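PDB 7CDH: isoaspartyl dipeptidase from Fervidobacterium islandicum, which probably hydrolyses isoaspartyl (beta-aspartyl) dipeptides as a zinc-dependent M38 metallopeptidase of the amidohydrolase family, a reaction linked to protein repair. Local coordinates for residues 192-197 and 218-223; 125-130 and 152-157; 167-172 and 207-212; 245-250 and 262-267. All coordinates share one frame; numbering follows the deposited sequence.

Contact 1: 192-197 and 218-223. With ZN (zinc ion), chain K.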
loop_
_atom_site.group_PDB
_atom_site.type_symbol
_atom_site.label_atom_id
_atom_site.label_comp_id
_atom_site.label_asym_id
_atom_site.label_seq_id
_atom_site.Cartn_x
_atom_site.Cartn_y
_atom_site.Cartn_z
ATOM N N VAL A 192 -1.165 3.772 28.901
ATOM C CA VAL A 192 -2.424 3.364 28.233
ATOM C C VAL A 192 -3.548 3.900 29.120
ATOM O O VAL A 192 -3.591 3.499 30.258
ATOM C CB VAL A 192 -2.522 1.840 28.041
ATOM C CG1 VAL A 192 -3.797 1.442 27.308
ATOM C CG2 VAL A 192 -1.294 1.304 27.330
ATOM N N ASN A 193 -4.379 4.798 28.592
ATOM C CA ASN A 193 -5.580 5.336 29.260
ATOM C C ASN A 193 -6.767 4.512 28.758
ATOM O O ASN A 193 -7.007 4.473 27.526
ATOM C CB ASN A 193 -5.681 6.841 29.025
ATOM C CG ASN A 193 -6.912 7.488 29.622
ATOM O OD1 ASN A 193 -7.556 8.301 28.975
ATOM N ND2 ASN A 193 -7.203 7.199 30.872
ATOM N N PHE A 194 -7.451 3.827 29.673
ATOM C CA PHE A 194 -8.643 3.003 29.363
ATOM C C PHE A 194 -9.870 3.826 29.714
ATOM O O PHE A 194 -9.985 4.232 30.878
ATOM C CB PHE A 194 -8.647 1.697 30.152
ATOM C CG PHE A 194 -7.534 0.774 29.759
ATOM C CD1 PHE A 194 -7.611 0.028 28.600
ATOM C CD2 PHE A 194 -6.386 0.696 30.515
ATOM C CE1 PHE A 194 -6.570 -0.805 28.227
ATOM C CE2 PHE A 194 -5.338 -0.132 30.133
ATOM C CZ PHE A 194 -5.439 -0.883 28.992
ATOM N N HIS A 195 -10.719 4.100 28.723
ATOM C CA HIS A 195 -12.123 4.468 28.980
ATOM C C HIS A 195 -12.845 3.222 29.479
ATOM O O HIS A 195 -12.971 2.251 28.712
ATOM C CB HIS A 195 -12.787 5.039 27.742
ATOM C CG HIS A 195 -14.261 5.137 27.879
ATOM N ND1 HIS A 195 -14.876 6.315 28.235
ATOM C CD2 HIS A 195 -15.227 4.193 27.771
ATOM C CE1 HIS A 195 -16.183 6.094 28.304
ATOM N NE2 HIS A 195 -16.435 4.795 28.015
ATOM N N VAL A 196 -13.304 3.239 30.725
ATOM C CA VAL A 196 -14.053 2.076 31.258
ATOM C C VAL A 196 -15.533 2.417 31.289
ATOM O O VAL A 196 -15.916 3.355 31.990
ATOM C CB VAL A 196 -13.570 1.633 32.642
ATOM C CG1 VAL A 196 -14.305 0.367 33.050
ATOM C CG2 VAL A 196 -12.065 1.427 32.673
ATOM N N GLY A 197 -16.326 1.659 30.547
ATOM C CA GLY A 197 -17.776 1.843 30.507
ATOM C C GLY A 197 -18.422 1.122 31.667
ATOM O O GLY A 197 -17.730 0.827 32.636
ATOM N N GLN A 218 1.993 0.251 36.319
ATOM C CA GLN A 218 2.087 1.749 36.274
ATOM C C GLN A 218 1.737 2.335 34.885
ATOM O O GLN A 218 1.543 3.549 34.756
ATOM C CB GLN A 218 3.501 2.197 36.666
ATOM C CG GLN A 218 3.851 1.939 38.135
ATOM C CD GLN A 218 4.423 0.576 38.480
ATOM O OE1 GLN A 218 4.736 -0.261 37.621
ATOM N NE2 GLN A 218 4.548 0.335 39.778
ATOM N N HIS A 219 1.732 1.526 33.844
ATOM C CA HIS A 219 1.378 1.961 32.479
ATOM C C HIS A 219 -0.142 1.978 32.314
ATOM O O HIS A 219 -0.577 2.476 31.290
ATOM C CB HIS A 219 2.019 1.035 31.447
ATOM C CG HIS A 219 3.506 1.042 31.494
ATOM N ND1 HIS A 219 4.256 2.126 31.036
ATOM C CD2 HIS A 219 4.380 0.109 31.944
ATOM C CE1 HIS A 219 5.539 1.851 31.199
ATOM N NE2 HIS A 219 5.640 0.618 31.772
ATOM N N LEU A 220 -0.898 1.384 33.240
ATOM C CA LEU A 220 -2.339 1.085 33.057
ATOM C C LEU A 220 -3.123 2.068 33.902
ATOM O O LEU A 220 -3.034 2.013 35.110
ATOM C CB LEU A 220 -2.656 -0.350 33.460
ATOM C CG LEU A 220 -1.746 -1.438 32.893
ATOM C CD1 LEU A 220 -2.161 -2.801 33.441
ATOM C CD2 LEU A 220 -1.726 -1.447 31.361
ATOM N N TYR A 221 -3.879 2.926 33.248
ATOM C CA TYR A 221 -4.453 4.135 33.845
ATOM C C TYR A 221 -5.900 4.171 33.425
ATOM O O TYR A 221 -6.223 4.821 32.450
ATOM C CB TYR A 221 -3.676 5.325 33.308
ATOM C CG TYR A 221 -4.028 6.649 33.921
ATOM C CD1 TYR A 221 -4.110 6.816 35.296
ATOM C CD2 TYR A 221 -4.206 7.757 33.122
ATOM C CE1 TYR A 221 -4.385 8.055 35.859
ATOM C CE2 TYR A 221 -4.489 8.999 33.665
ATOM C CZ TYR A 221 -4.582 9.150 35.035
ATOM O OH TYR A 221 -4.824 10.395 35.534
ATOM N N PRO A 222 -6.791 3.418 34.095
ATOM C CA PRO A 222 -8.219 3.458 33.776
ATOM C C PRO A 222 -8.877 4.754 34.263
ATOM O O PRO A 222 -8.467 5.207 35.274
ATOM C CB PRO A 222 -8.765 2.259 34.545
ATOM C CG PRO A 222 -7.867 2.167 35.754
ATOM C CD PRO A 222 -6.490 2.494 35.197
ATOM N N THR A 223 -9.891 5.275 33.567
ATOM C CA THR A 223 -10.673 6.460 34.010
ATOM C C THR A 223 -12.148 6.055 34.163
ATOM O O THR A 223 -12.465 4.884 33.899
ATOM C CB THR A 223 -10.415 7.670 33.093
ATOM O OG1 THR A 223 -11.090 8.801 33.657
ATOM C CG2 THR A 223 -10.868 7.453 31.667
HETATM ZN ZN ZN K . -14.161 8.301 28.383
#
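N193 and Y221 pair across two parallel strands, with their side chains on one face of the sheet. With CG anti to the backbone N (chi1 178°), N193 ND2 donates to Y221 O at 3.0 Å, that oxygen lying close to the amide plane. F194 N approaches Y221 O from the opposite face of its carbonyl plane at 3.2 Å, so two donors grip one buried oxygen; V192 N to H219 O, Y221 N to V192 O and T223 N to F194 O continue the pairing. Asparagine suits the place because its OD1 accepts from H61, a zinc ligand; a leucine here would probably leave Y221 O with one donor fewer and H61 ND1 without its OD1 partner. On the side of V192, F194 and L220 the chemistry is apolar: L220 CD2 lies at the edge of the F194 ring, 4.0 Å from F194 CE2, and V192 CG1 lies over one face, toward the rim. Helices 169-186 and 204-212 cover this layer. H195, on the side of N193, binds zinc through ND1 at 2.1 Å with E156 and H224; its NE2 bonds to D161. Apolar side chains under helices and polar ones inside, with a zinc ligand near the strand's C-terminal end, fit the amidohydrolase TIM barrel.

Contact 2: 125-130 and 152-157. With ZN (zinc ion), chain K; ZN (zinc ion), chain L.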
loop_
_atom_site.group_PDB
_atom_site.type_symbol
_atom_site.label_atom_id
_atom_site.label_comp_id
_atom_site.label_asym_id
_atom_site.label_seq_id
_atom_site.Cartn_x
_atom_site.Cartn_y
_atom_site.Cartn_z
ATOM N N ILE A 125 -0.339 14.947 24.587
ATOM C CA ILE A 125 -1.470 14.275 23.914
ATOM C C ILE A 125 -1.235 12.779 24.027
ATOM O O ILE A 125 -0.103 12.368 24.210
ATOM C CB ILE A 125 -1.605 14.782 22.464
ATOM C CG1 ILE A 125 -0.421 14.384 21.589
ATOM C CG2 ILE A 125 -1.786 16.296 22.452
ATOM C CD1 ILE A 125 -0.662 14.614 20.134
ATOM N N TYR A 126 -2.304 12.030 23.900
ATOM C CA TYR A 126 -2.296 10.614 23.507
ATOM C C TYR A 126 -2.395 10.508 21.987
ATOM O O TYR A 126 -2.962 11.381 21.336
ATOM C CB TYR A 126 -3.505 9.925 24.126
ATOM C CG TYR A 126 -3.545 9.898 25.630
ATOM C CD1 TYR A 126 -2.939 8.882 26.325
ATOM C CD2 TYR A 126 -4.253 10.831 26.355
ATOM C CE1 TYR A 126 -3.025 8.797 27.703
ATOM C CE2 TYR A 126 -4.353 10.766 27.730
ATOM C CZ TYR A 126 -3.739 9.738 28.404
ATOM O OH TYR A 126 -3.814 9.616 29.748
ATOM N N THR A 127 -1.898 9.403 21.461
ATOM C CA THR A 127 -2.223 8.883 20.123
ATOM C C THR A 127 -3.372 7.915 20.317
ATOM O O THR A 127 -3.777 7.716 21.471
ATOM C CB THR A 127 -1.014 8.267 19.431
ATOM O OG1 THR A 127 -1.588 7.890 18.190
ATOM C CG2 THR A 127 -0.414 7.061 20.122
ATOM N N GLY A 128 -3.912 7.366 19.238
ATOM C CA GLY A 128 -5.106 6.495 19.316
ATOM C C GLY A 128 -6.369 7.262 19.640
ATOM O O GLY A 128 -6.345 8.510 19.631
ATOM N N SER A 129 -7.433 6.516 19.954
ATOM C CA SER A 129 -8.803 6.973 20.294
ATOM C C SER A 129 -9.510 5.764 20.924
ATOM O O SER A 129 -8.796 4.776 21.243
ATOM C CB SER A 129 -9.548 7.491 19.054
ATOM O OG SER A 129 -9.856 6.434 18.109
ATOM N N TYR A 130 -10.839 5.802 21.060
ATOM C CA TYR A 130 -11.625 4.693 21.641
ATOM C C TYR A 130 -11.299 3.398 20.909
ATOM O O TYR A 130 -11.130 2.376 21.550
ATOM C CB TYR A 130 -13.130 4.902 21.514
ATOM C CG TYR A 130 -13.835 5.584 22.659
ATOM C CD1 TYR A 130 -13.244 6.574 23.435
ATOM C CD2 TYR A 130 -15.165 5.266 22.922
ATOM C CE1 TYR A 130 -13.939 7.217 24.454
ATOM C CE2 TYR A 130 -15.862 5.872 23.957
ATOM C CZ TYR A 130 -15.256 6.861 24.713
ATOM O OH TYR A 130 -16.009 7.460 25.695
ATOM N N ILE A 152 2.333 11.042 24.881
ATOM C CA ILE A 152 2.789 10.445 26.174
ATOM C C ILE A 152 2.142 9.073 26.391
ATOM O O ILE A 152 2.362 8.481 27.453
ATOM C CB ILE A 152 2.585 11.392 27.374
ATOM C CG1 ILE A 152 1.172 11.964 27.492
ATOM C CG2 ILE A 152 3.616 12.503 27.301
ATOM C CD1 ILE A 152 0.071 10.962 27.316
ATOM N N GLY A 153 1.411 8.563 25.410
ATOM C CA GLY A 153 0.626 7.334 25.585
ATOM C C GLY A 153 -0.400 7.138 24.496
ATOM O O GLY A 153 -0.378 7.880 23.517
ATOM N N VAL A 154 -1.210 6.105 24.653
ATOM C CA VAL A 154 -2.336 5.771 23.759
ATOM C C VAL A 154 -3.592 5.822 24.606
ATOM O O VAL A 154 -3.529 5.463 25.768
ATOM C CB VAL A 154 -2.164 4.396 23.110
ATOM C CG1 VAL A 154 -2.172 3.287 24.156
ATOM C CG2 VAL A 154 -3.228 4.159 22.030
ATOM N N GLY A 155 -4.671 6.326 24.042
ATOM C CA GLY A 155 -5.906 6.576 24.780
ATOM C C GLY A 155 -6.848 7.446 23.967
ATOM O O GLY A 155 -6.423 8.025 22.976
ATOM N N GLU A 156 -8.117 7.490 24.397
ATOM C CA GLU A 156 -8.561 6.632 25.479
ATOM C C GLU A 156 -9.198 5.372 24.867
ATOM O O GLU A 156 -10.214 5.486 24.196
ATOM C CB GLU A 156 -9.470 7.377 26.461
ATOM C CG GLU A 156 -10.513 8.239 25.815
ATOM C CD GLU A 156 -11.641 8.769 26.689
ATOM O OE1 GLU A 156 -12.012 8.148 27.746
ATOM O OE2 GLU A 156 -12.121 9.870 26.327
ATOM N N ILE A 157 -8.600 4.209 25.088
ATOM C CA ILE A 157 -9.069 2.901 24.560
ATOM C C ILE A 157 -10.297 2.485 25.360
ATOM O O ILE A 157 -10.213 2.440 26.570
ATOM C CB ILE A 157 -7.934 1.882 24.667
ATOM C CG1 ILE A 157 -6.770 2.311 23.777
ATOM C CG2 ILE A 157 -8.422 0.488 24.351
ATOM C CD1 ILE A 157 -5.595 1.383 23.878
HETATM ZN ZN ZN K . -14.161 8.301 28.383
HETATM ZN ZN ZN L . -12.975 11.195 27.630
HETATM O O HOH W 1 -15.369 9.814 26.416
#
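Strands 125-127 and 152-157 meet in parallel in the TIM barrel, with T127 paired to V154; helix 141-147 connects them in a beta-alpha-beta unit. Their short axes diverge by 72°, and three backbone bonds join them: I152 N to I125 O (2.9 Å), T127 N to G153 O (3.0 Å) and G155 N to T127 O. Glycine suits 153 and 155 because their phi angles, 165° and 167°, lie where other residues seldom go, and a beta carbon would probably crowd the Y126 ring; G128 has positive phi as well. I152 folds CD1 over one face of the Y126 ring, 3.9 Å from its centroid, a CH-pi contact. T127 sends OG1 away to D144, while its methyl CG2 rests against G153 O. Further along, Y130 and E156 lie side by side, ring and carboxylate planes 77° apart, with E156 OE2 at the ring edge. The E156 side chain, extended beyond CG, carries its carboxylate to both metals, a bridging role suited to glutamate's reach and two oxygens. E156 OE1 binds the zinc held by H195 and H224 at 2.2 Å, and E156 OE2 the zinc held by H61, H63 and D285 at 2.0 Å.

Contact 3: 167-172 and 207-212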
loop_
_atom_site.group_PDB
_atom_site.type_symbol
_atom_site.label_atom_id
_atom_site.label_comp_id
_atom_site.label_asym_id
_atom_site.label_seq_id
_atom_site.Cartn_x
_atom_site.Cartn_y
_atom_site.Cartn_z
ATOM N N PRO A 167 -12.478 -4.974 21.764
ATOM C CA PRO A 167 -11.116 -5.478 21.614
ATOM C C PRO A 167 -10.875 -6.740 22.437
ATOM O O PRO A 167 -11.406 -6.852 23.533
ATOM C CB PRO A 167 -10.258 -4.357 22.212
ATOM C CG PRO A 167 -11.175 -3.734 23.259
ATOM C CD PRO A 167 -12.543 -3.769 22.599
ATOM N N THR A 168 -10.057 -7.643 21.911
ATOM C CA THR A 168 -9.614 -8.880 22.612
ATOM C C THR A 168 -8.467 -8.551 23.567
ATOM O O THR A 168 -7.810 -7.520 23.381
ATOM C CB THR A 168 -9.145 -9.940 21.618
ATOM O OG1 THR A 168 -7.964 -9.482 20.944
ATOM C CG2 THR A 168 -10.239 -10.283 20.632
ATOM N N LEU A 169 -8.159 -9.468 24.467
ATOM C CA LEU A 169 -7.030 -9.333 25.417
ATOM C C LEU A 169 -5.710 -9.279 24.642
ATOM O O LEU A 169 -4.844 -8.462 24.994
ATOM C CB LEU A 169 -7.057 -10.510 26.397
ATOM C CG LEU A 169 -5.883 -10.543 27.380
ATOM C CD1 LEU A 169 -5.789 -9.235 28.149
ATOM C CD2 LEU A 169 -6.005 -11.733 28.323
ATOM N N GLU A 170 -5.554 -10.135 23.640
ATOM C CA GLU A 170 -4.355 -10.181 22.770
ATOM C C GLU A 170 -4.142 -8.815 22.112
ATOM O O GLU A 170 -2.985 -8.336 22.142
ATOM C CB GLU A 170 -4.474 -11.330 21.769
ATOM C CG GLU A 170 -4.250 -12.696 22.425
ATOM C CD GLU A 170 -4.478 -13.922 21.537
ATOM O OE1 GLU A 170 -5.018 -13.759 20.404
ATOM O OE2 GLU A 170 -4.121 -15.054 21.978
ATOM N N GLU A 171 -5.192 -8.199 21.553
ATOM C CA GLU A 171 -5.066 -6.880 20.882
ATOM C C GLU A 171 -4.598 -5.855 21.922
ATOM O O GLU A 171 -3.620 -5.126 21.629
ATOM C CB GLU A 171 -6.382 -6.438 20.252
ATOM C CG GLU A 171 -6.836 -7.258 19.065
ATOM C CD GLU A 171 -8.172 -6.786 18.488
ATOM O OE1 GLU A 171 -9.157 -6.742 19.250
ATOM O OE2 GLU A 171 -8.216 -6.426 17.271
ATOM N N ILE A 172 -5.257 -5.803 23.089
ATOM C CA ILE A 172 -4.833 -4.928 24.234
ATOM C C ILE A 172 -3.345 -5.164 24.561
ATOM O O ILE A 172 -2.624 -4.182 24.702
ATOM C CB ILE A 172 -5.689 -5.134 25.501
ATOM C CG1 ILE A 172 -7.172 -4.827 25.281
ATOM C CG2 ILE A 172 -5.133 -4.287 26.632
ATOM C CD1 ILE A 172 -7.390 -3.529 24.527
ATOM N N PHE A 207 -6.346 -6.568 35.257
ATOM C CA PHE A 207 -5.922 -7.642 36.185
ATOM C C PHE A 207 -5.280 -8.764 35.369
ATOM O O PHE A 207 -4.220 -9.284 35.827
ATOM C CB PHE A 207 -7.096 -8.110 37.049
ATOM C CG PHE A 207 -7.471 -7.123 38.129
ATOM C CD1 PHE A 207 -6.573 -6.792 39.127
ATOM C CD2 PHE A 207 -8.717 -6.524 38.153
ATOM C CE1 PHE A 207 -6.912 -5.884 40.115
ATOM C CE2 PHE A 207 -9.056 -5.626 39.149
ATOM C CZ PHE A 207 -8.145 -5.288 40.115
ATOM N N ASP A 208 -5.849 -9.090 34.197
ATOM C CA ASP A 208 -5.318 -10.151 33.298
ATOM C C ASP A 208 -3.901 -9.783 32.834
ATOM O O ASP A 208 -3.005 -10.645 32.888
ATOM C CB ASP A 208 -6.209 -10.406 32.085
ATOM C CG ASP A 208 -7.554 -11.052 32.382
ATOM O OD1 ASP A 208 -7.720 -11.629 33.493
ATOM O OD2 ASP A 208 -8.440 -10.946 31.496
ATOM N N ILE A 209 -3.662 -8.526 32.488
ATOM C CA ILE A 209 -2.313 -8.087 32.030
ATOM C C ILE A 209 -1.281 -8.306 33.156
ATOM O O ILE A 209 -0.192 -8.847 32.873
ATOM C CB ILE A 209 -2.363 -6.626 31.543
ATOM C CG1 ILE A 209 -3.263 -6.469 30.314
ATOM C CG2 ILE A 209 -0.966 -6.126 31.283
ATOM C CD1 ILE A 209 -3.739 -5.055 30.084
ATOM N N ILE A 210 -1.542 -7.836 34.374
ATOM C CA ILE A 210 -0.519 -7.872 35.458
ATOM C C ILE A 210 -0.354 -9.304 36.005
ATOM O O ILE A 210 0.771 -9.655 36.400
ATOM C CB ILE A 210 -0.854 -6.874 36.569
ATOM C CG1 ILE A 210 -2.169 -7.226 37.277
ATOM C CG2 ILE A 210 -0.836 -5.461 36.002
ATOM C CD1 ILE A 210 -2.390 -6.440 38.544
ATOM N N GLU A 211 -1.402 -10.123 35.992
ATOM C CA GLU A 211 -1.336 -11.497 36.543
ATOM C C GLU A 211 -0.619 -12.408 35.547
ATOM O O GLU A 211 0.166 -13.230 35.998
ATOM C CB GLU A 211 -2.732 -11.990 36.928
ATOM C CG GLU A 211 -3.206 -11.372 38.235
ATOM C CD GLU A 211 -4.703 -11.356 38.491
ATOM O OE1 GLU A 211 -5.465 -11.967 37.709
ATOM O OE2 GLU A 211 -5.106 -10.724 39.481
ATOM N N LYS A 212 -0.841 -12.239 34.247
ATOM C CA LYS A 212 -0.436 -13.230 33.217
ATOM C C LYS A 212 0.813 -12.780 32.458
ATOM O O LYS A 212 1.307 -13.567 31.648
ATOM C CB LYS A 212 -1.571 -13.448 32.217
ATOM C CG LYS A 212 -2.890 -13.935 32.803
ATOM C CD LYS A 212 -4.029 -13.764 31.803
ATOM C CE LYS A 212 -5.165 -14.757 31.959
ATOM N NZ LYS A 212 -5.936 -14.878 30.699
#
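Two neighbouring helices on the outside of the barrel, 169-186 and 204-212, meet here, the first at its N-terminal turn. L169 bridges them: its chi1 of 176° swings CG away from the backbone N, and its forked end crosses D208 at a slant, L169 CD2 coming 4.0 Å from D208 CB. The same methyl stands 3.9 Å from K212 NZ, and L169 CD1 lies 4.3 Å from I209 CG1. Leucine suits the spot because its branch touches D208, I209 and K212, which line one side of the neighbouring helix. Deeper in, I172 and I209 cross at about a right angle, I172 CG2 against I209 CD1 at 3.8 Å; both isoleucines are buried, and I209 also packs on L220 of the barrel strand beneath. T168 starts the first helix by a capping box with E171: E171 N donates to T168 OG1 at 3.1 Å, and T168 N returns a bond to E171 OE1 at 3.0 Å, on the anti lone pair. E171 OE1 also forms a salt bridge to R174 of a neighbouring subunit. The contact between the segments is thus van der Waals packing, mostly aliphatic, with the charged ends of D208 and K212 at its margin.

Contact 4: 245-250 and 262-267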
loop_
_atom_site.group_PDB
_atom_site.type_symbol
_atom_site.label_atom_id
_atom_site.label_comp_id
_atom_site.label_asym_id
_atom_site.label_seq_id
_atom_site.Cartn_x
_atom_site.Cartn_y
_atom_site.Cartn_z
ATOM N N ILE A 245 -5.702 5.101 39.448
ATOM C CA ILE A 245 -7.032 5.174 38.803
ATOM C C ILE A 245 -7.382 6.659 38.674
ATOM O O ILE A 245 -6.848 7.443 39.456
ATOM C CB ILE A 245 -8.075 4.362 39.598
ATOM C CG1 ILE A 245 -8.397 4.983 40.962
ATOM C CG2 ILE A 245 -7.587 2.936 39.746
ATOM C CD1 ILE A 245 -9.454 4.251 41.758
ATOM N N ASP A 246 -8.232 6.997 37.694
ATOM C CA ASP A 246 -8.735 8.360 37.408
ATOM C C ASP A 246 -10.238 8.340 37.614
ATOM O O ASP A 246 -10.881 7.370 37.243
ATOM C CB ASP A 246 -8.377 8.848 36.003
ATOM C CG ASP A 246 -8.787 10.297 35.748
ATOM O OD1 ASP A 246 -8.383 11.163 36.534
ATOM O OD2 ASP A 246 -9.522 10.557 34.773
ATOM N N LEU A 247 -10.745 9.366 38.267
ATOM C CA LEU A 247 -12.174 9.556 38.590
ATOM C C LEU A 247 -12.618 10.803 37.831
ATOM O O LEU A 247 -11.864 11.816 37.799
ATOM C CB LEU A 247 -12.327 9.771 40.104
ATOM C CG LEU A 247 -11.607 8.778 41.016
ATOM C CD1 LEU A 247 -11.768 9.164 42.490
ATOM C CD2 LEU A 247 -12.107 7.360 40.788
ATOM N N THR A 248 -13.783 10.762 37.223
ATOM C CA THR A 248 -14.258 11.948 36.485
ATOM C C THR A 248 -14.715 12.954 37.537
ATOM O O THR A 248 -15.624 12.638 38.332
ATOM C CB THR A 248 -15.325 11.585 35.452
ATOM O OG1 THR A 248 -14.774 10.561 34.622
ATOM C CG2 THR A 248 -15.717 12.792 34.642
ATOM N N ALA A 249 -14.088 14.114 37.542
ATOM C CA ALA A 249 -14.464 15.255 38.393
ATOM C C ALA A 249 -15.982 15.470 38.363
ATOM O O ALA A 249 -16.620 15.266 37.318
ATOM C CB ALA A 249 -13.736 16.491 37.938
ATOM N N LEU A 250 -16.526 15.908 39.494
ATOM C CA LEU A 250 -17.907 16.428 39.597
ATOM C C LEU A 250 -17.973 17.698 38.746
ATOM O O LEU A 250 -17.055 18.525 38.854
ATOM C CB LEU A 250 -18.223 16.691 41.069
ATOM C CG LEU A 250 -19.621 16.291 41.514
ATOM C CD1 LEU A 250 -19.760 14.784 41.475
ATOM C CD2 LEU A 250 -19.898 16.842 42.910
ATOM N N PHE A 262 -23.634 7.692 44.864
ATOM C CA PHE A 262 -22.165 7.478 44.874
ATOM C C PHE A 262 -21.513 8.423 43.859
ATOM O O PHE A 262 -21.774 8.341 42.669
ATOM C CB PHE A 262 -21.833 6.016 44.591
ATOM C CG PHE A 262 -20.371 5.742 44.744
ATOM C CD1 PHE A 262 -19.797 5.687 46.006
ATOM C CD2 PHE A 262 -19.560 5.585 43.632
ATOM C CE1 PHE A 262 -18.433 5.471 46.162
ATOM C CE2 PHE A 262 -18.201 5.362 43.787
ATOM C CZ PHE A 262 -17.633 5.324 45.047
ATOM N N THR A 263 -20.684 9.332 44.345
ATOM C CA THR A 263 -20.012 10.335 43.517
ATOM C C THR A 263 -18.504 10.227 43.691
ATOM O O THR A 263 -18.050 9.471 44.562
ATOM C CB THR A 263 -20.494 11.728 43.889
ATOM O OG1 THR A 263 -19.857 11.992 45.138
ATOM C CG2 THR A 263 -22.005 11.784 43.949
ATOM N N THR A 264 -17.785 10.981 42.862
ATOM C CA THR A 264 -16.327 11.199 42.956
ATOM C C THR A 264 -15.978 11.716 44.368
ATOM O O THR A 264 -14.939 11.308 44.893
ATOM C CB THR A 264 -15.861 12.061 41.776
ATOM O OG1 THR A 264 -15.924 11.187 40.651
ATOM C CG2 THR A 264 -14.439 12.556 41.915
ATOM N N ILE A 265 -16.795 12.576 44.967
ATOM C CA ILE A 265 -16.558 13.065 46.362
ATOM C C ILE A 265 -16.497 11.857 47.325
ATOM O O ILE A 265 -15.513 11.739 48.093
ATOM C CB ILE A 265 -17.612 14.096 46.838
ATOM C CG1 ILE A 265 -17.986 15.158 45.796
ATOM C CG2 ILE A 265 -17.109 14.752 48.110
ATOM C CD1 ILE A 265 -16.824 15.987 45.342
ATOM N N ASP A 266 -17.495 10.976 47.292
ATOM C CA ASP A 266 -17.511 9.757 48.139
ATOM C C ASP A 266 -16.261 8.942 47.832
ATOM O O ASP A 266 -15.584 8.482 48.773
ATOM C CB ASP A 266 -18.782 8.943 47.922
ATOM C CG ASP A 266 -20.039 9.741 48.232
ATOM O OD1 ASP A 266 -20.071 10.413 49.320
ATOM O OD2 ASP A 266 -20.967 9.723 47.371
ATOM N N ALA A 267 -15.962 8.765 46.551
ATOM C CA ALA A 267 -14.819 7.953 46.094
ATOM C C ALA A 267 -13.524 8.471 46.741
ATOM O O ALA A 267 -12.741 7.662 47.260
ATOM C CB ALA A 267 -14.787 7.983 44.585
#
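T264 sets its OG1 anti to the carbonyl carbon (chi1 -73°) and its CG2 anti to the backbone N, which turns the hydroxyl onto T248 O and the methyl onto L247 CB. The hydroxyl donates to T248 O at 2.8 Å from T264 OG1, coming from above the carbonyl plane, and OG1 also bonds to S226. Threonine suits this first turn of helix 264-273 because one short side chain supplies both a donor and a methyl (T264 CG2 to L247 CB 3.9 Å); a valine in its place would probably leave T248 O without this donor and break the link to S226. L247 reaches on with CD1 to A267 CB, 3.9 Å away, where a small residue lets the helix lie close to strand 245-248. At the end of the segment L250 spreads its fork, CD1 to T263 CB at 4.0 Å and CD2 to I265 CG1 at 3.8 Å. T263 caps the helix in a capping box with D266: T263 N donates to D266 OD2 at 3.1 Å, the return bond being weak. One directional bond amid apolar packing probably helps to seat the helix start against a strand end whose T248 OG1 also bonds the zinc ligand H224.

In the fold
Contacts 1, 2 and 4 are buried. Contacts 1 and 2 share a sheet, in which strands 151-159 and 191-196 are neighbours joined through N193, and both supply ligands to the same zinc; backbone pairing and metal binding dominate there. Contact 4 joins strand to helix through a single side-chain bond and aliphatic packing; it touches contact 1 where T223 meets D246, yet its centre is about 22 Å from that of contact 2. Contact 3 lies farthest out, its centre about 25 Å from that of the chain, partly exposed and purely van der Waals between its helices. Its I172, I209 and I210 reach F194 and L220 of contact 1, tying the outer helical layer to the barrel wall.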